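Local coordinates for CELL WALL surface anchor family protein (Streptococcus pneumoniae, PDB 3ZGH) that binds keratin 10 through this basic domain of novel MSCRAMM fold, probably to attach pneumococci to host cells, at residues Thr171-Ala176 with Gly190-Glu195. Residues are numbered along the deposited sequence; the frame is centred on the assembly and turned at random.
Sequences TFTPYA and GGKVVE
Phe172 and Val193 form an antiparallel, hydrogen-bonded pair: Phe172 N donates to Val193 O over 2.8 Å, and Val193 N returns a bond of the same kind to Phe172 O. Both lie in the plane of the accepting carbonyl, with N-H...O angles of 157° and 163°. One residue along, Thr171 and Val194 are a non-hydrogen-bonded pair, where Thr171 CA sits 3.0 Å from Val193 O in a CA-H...O contact. No further bridge follows Phe172-Val193, though Thr173 stays beside Lys192; Gly191, before it, centres an inverse gamma turn (Lys192 N to Gly190 O).

Thr171 and Val194 project together from one face, touching through Thr171 CG2 and Val194 CG2 at 4.1 Å, while Thr171 OG1 is hydrogen-bonded to Thr98 OG1. On the other face the CB atoms of Phe172 and Val193 meet at 4.3 Å; CG anti to the backbone N (chi1 175°) carries the Phe172 ring off to meet Tyr62 edge-to-face. Lys192, bent at chi3 and chi4, brings both CE and NZ to 3.1 Å from Thr173 OG1. Pro174 instead sets CD against Gly191 O, 3.5 Å away.

The contact adds outermost strand 193-195 to 170-172, whose other neighbour is 97-99. The chemistry implies an edge strand tied here by two backbone bonds and anchored further by Glu195 through Lys30 and Tyr32, with an apolar face turned to strand 43-53, where Val193 meets Tyr47 and Phe172 meets Leu49.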
ATOM      1  N   THR A 171      10.266  -7.455  -1.573  1.00 30.44           N
ATOM      2  CA  THR A 171      10.348  -6.300  -0.693  1.00 32.46           C
ATOM      3  C   THR A 171       9.298  -5.300  -1.172  1.00 33.25           C
ATOM      4  O   THR A 171       9.068  -5.169  -2.370  1.00 37.40           O
ATOM      5  CB  THR A 171      11.727  -5.609  -0.704  1.00 35.88           C
ATOM      6  OG1 THR A 171      11.851  -4.856  -1.898  1.00 40.71           O
ATOM      7  CG2 THR A 171      12.870  -6.610  -0.592  1.00 34.06           C
ATOM      8  N   PHE A 172       8.665  -4.604  -0.236  1.00 30.22           N
ATOM      9  CA  PHE A 172       7.679  -3.595  -0.573  1.00 29.90           C
ATOM     10  C   PHE A 172       8.057  -2.288   0.146  1.00 30.36           C
ATOM     11  O   PHE A 172       8.377  -2.302   1.342  1.00 29.77           O
ATOM     12  CB  PHE A 172       6.278  -4.062  -0.165  1.00 28.50           C
ATOM     13  CG  PHE A 172       5.220  -3.022  -0.374  1.00 27.20           C
ATOM     14  CD1 PHE A 172       4.652  -2.842  -1.629  1.00 26.67           C
ATOM     15  CD2 PHE A 172       4.824  -2.196   0.672  1.00 26.54           C
ATOM     16  CE1 PHE A 172       3.713  -1.877  -1.842  1.00 26.74           C
ATOM     17  CE2 PHE A 172       3.862  -1.228   0.459  1.00 27.33           C
ATOM     18  CZ  PHE A 172       3.310  -1.062  -0.803  1.00 27.11           C
ATOM     19  N   THR A 173       8.019  -1.177  -0.594  1.00 30.25           N
ATOM     20  CA  THR A 173       8.356   0.136  -0.057  1.00 31.96           C
ATOM     21  C   THR A 173       7.115   1.036  -0.084  1.00 30.55           C
ATOM     22  O   THR A 173       6.606   1.397  -1.152  1.00 29.19           O
ATOM     23  CB  THR A 173       9.485   0.796  -0.871  1.00 36.38           C
ATOM     24  OG1 THR A 173      10.618  -0.078  -0.900  1.00 35.78           O
ATOM     25  CG2 THR A 173       9.900   2.149  -0.249  1.00 40.10           C
ATOM     26  N   PRO A 174       6.594   1.379   1.091  1.00 32.57           N
ATOM     27  CA  PRO A 174       5.391   2.222   1.131  1.00 30.26           C
ATOM     28  C   PRO A 174       5.666   3.640   0.676  1.00 28.68           C
ATOM     29  O   PRO A 174       6.799   4.110   0.735  1.00 30.55           O
ATOM     30  CB  PRO A 174       4.988   2.198   2.612  1.00 33.43           C
ATOM     31  CG  PRO A 174       6.267   1.953   3.328  1.00 38.09           C
ATOM     32  CD  PRO A 174       7.053   1.001   2.438  1.00 36.73           C
ATOM     33  N   TYR A 175       4.615   4.317   0.248  1.00 26.32           N
ATOM     34  CA  TYR A 175       4.739   5.644  -0.291  1.00 28.05           C
ATOM     35  C   TYR A 175       3.441   6.401  -0.024  1.00 27.93           C
ATOM     36  O   TYR A 175       2.352   5.861  -0.168  1.00 28.24           O
ATOM     37  CB  TYR A 175       5.007   5.565  -1.792  1.00 31.21           C
ATOM     38  CG  TYR A 175       5.109   6.926  -2.469  1.00 37.38           C
ATOM     39  CD1 TYR A 175       6.331   7.551  -2.660  1.00 41.28           C
ATOM     40  CD2 TYR A 175       3.971   7.577  -2.904  1.00 39.55           C
ATOM     41  CE1 TYR A 175       6.401   8.826  -3.291  1.00 46.42           C
ATOM     42  CE2 TYR A 175       4.028   8.819  -3.520  1.00 44.49           C
ATOM     43  CZ  TYR A 175       5.234   9.440  -3.712  1.00 48.20           C
ATOM     44  OH  TYR A 175       5.234  10.680  -4.342  1.00 52.92           O
ATOM     45  N   ALA A 176       3.565   7.660   0.362  1.00 28.27           N
ATOM     46  CA  ALA A 176       2.422   8.544   0.430  1.00 27.88           C
ATOM     47  C   ALA A 176       2.966   9.930   0.199  1.00 30.60           C
ATOM     48  O   ALA A 176       4.033  10.269   0.696  1.00 32.39           O
ATOM     49  CB  ALA A 176       1.756   8.444   1.783  1.00 25.43           C
ATOM     50  N   GLY A 190      11.605   4.511   4.736  1.00 89.19           N
ATOM     51  CA  GLY A 190      12.025   3.847   5.968  1.00 91.94           C
ATOM     52  C   GLY A 190      11.474   2.457   6.260  1.00 91.29           C
ATOM     53  O   GLY A 190      12.202   1.464   6.201  1.00 95.19           O
ATOM     54  N   GLY A 191      10.191   2.393   6.602  1.00 79.08           N
ATOM     55  CA  GLY A 191       9.536   1.142   6.954  1.00 70.05           C
ATOM     56  C   GLY A 191       9.332   0.163   5.808  1.00 60.22           C
ATOM     57  O   GLY A 191       8.198  -0.266   5.524  1.00 60.12           O
ATOM     58  N   LYS A 192      10.426  -0.232   5.168  1.00 49.21           N
ATOM     59  CA  LYS A 192      10.365  -1.233   4.094  1.00 42.65           C
ATOM     60  C   LYS A 192       9.953  -2.628   4.610  1.00 36.90           C
ATOM     61  O   LYS A 192      10.397  -3.039   5.671  1.00 36.89           O
ATOM     62  CB  LYS A 192      11.718  -1.308   3.427  1.00 48.95           C
ATOM     63  CG  LYS A 192      11.733  -2.105   2.163  1.00 55.40           C
ATOM     64  CD  LYS A 192      12.974  -1.766   1.321  1.00 65.25           C
ATOM     65  CE  LYS A 192      13.041  -0.271   1.044  1.00 68.35           C
ATOM     66  NZ  LYS A 192      13.692   0.089  -0.266  1.00 70.10           N
ATOM     67  N   VAL A 193       9.100  -3.339   3.868  1.00 32.25           N
ATOM     68  CA  VAL A 193       8.757  -4.734   4.193  1.00 30.90           C
ATOM     69  C   VAL A 193       9.670  -5.638   3.376  1.00 33.05           C
ATOM     70  O   VAL A 193       9.706  -5.543   2.136  1.00 35.31           O
ATOM     71  CB  VAL A 193       7.290  -5.055   3.870  1.00 28.49           C
ATOM     72  CG1 VAL A 193       6.971  -6.551   4.133  1.00 30.40           C
ATOM     73  CG2 VAL A 193       6.344  -4.101   4.680  1.00 28.70           C
ATOM     74  N   VAL A 194      10.426  -6.487   4.075  1.00 33.66           N
ATOM     75  CA  VAL A 194      11.338  -7.421   3.448  1.00 37.37           C
ATOM     76  C   VAL A 194      10.947  -8.822   3.882  1.00 39.13           C
ATOM     77  O   VAL A 194      10.969  -9.136   5.072  1.00 42.99           O
ATOM     78  CB  VAL A 194      12.772  -7.144   3.877  1.00 42.08           C
ATOM     79  CG1 VAL A 194      13.737  -8.190   3.292  1.00 46.27           C
ATOM     80  CG2 VAL A 194      13.189  -5.750   3.429  1.00 43.59           C
ATOM     81  N   GLU A 195      10.573  -9.656   2.916  1.00 38.07           N
ATOM     82  CA  GLU A 195      10.239 -11.045   3.185  1.00 42.62           C
ATOM     83  C   GLU A 195      11.290 -11.938   2.518  1.00 42.53           C
ATOM     84  O   GLU A 195      11.585 -11.786   1.333  1.00 37.74           O
ATOM     85  CB  GLU A 195       8.845 -11.335   2.635  1.00 52.24           C
ATOM     86  CG  GLU A 195       8.194 -12.607   3.103  1.00 65.55           C
ATOM     87  CD  GLU A 195       7.279 -12.387   4.289  1.00 74.21           C
ATOM     88  OE1 GLU A 195       7.733 -12.659   5.426  1.00 85.92           O
ATOM     89  OE2 GLU A 195       6.115 -11.943   4.092  1.00 68.79           O
TER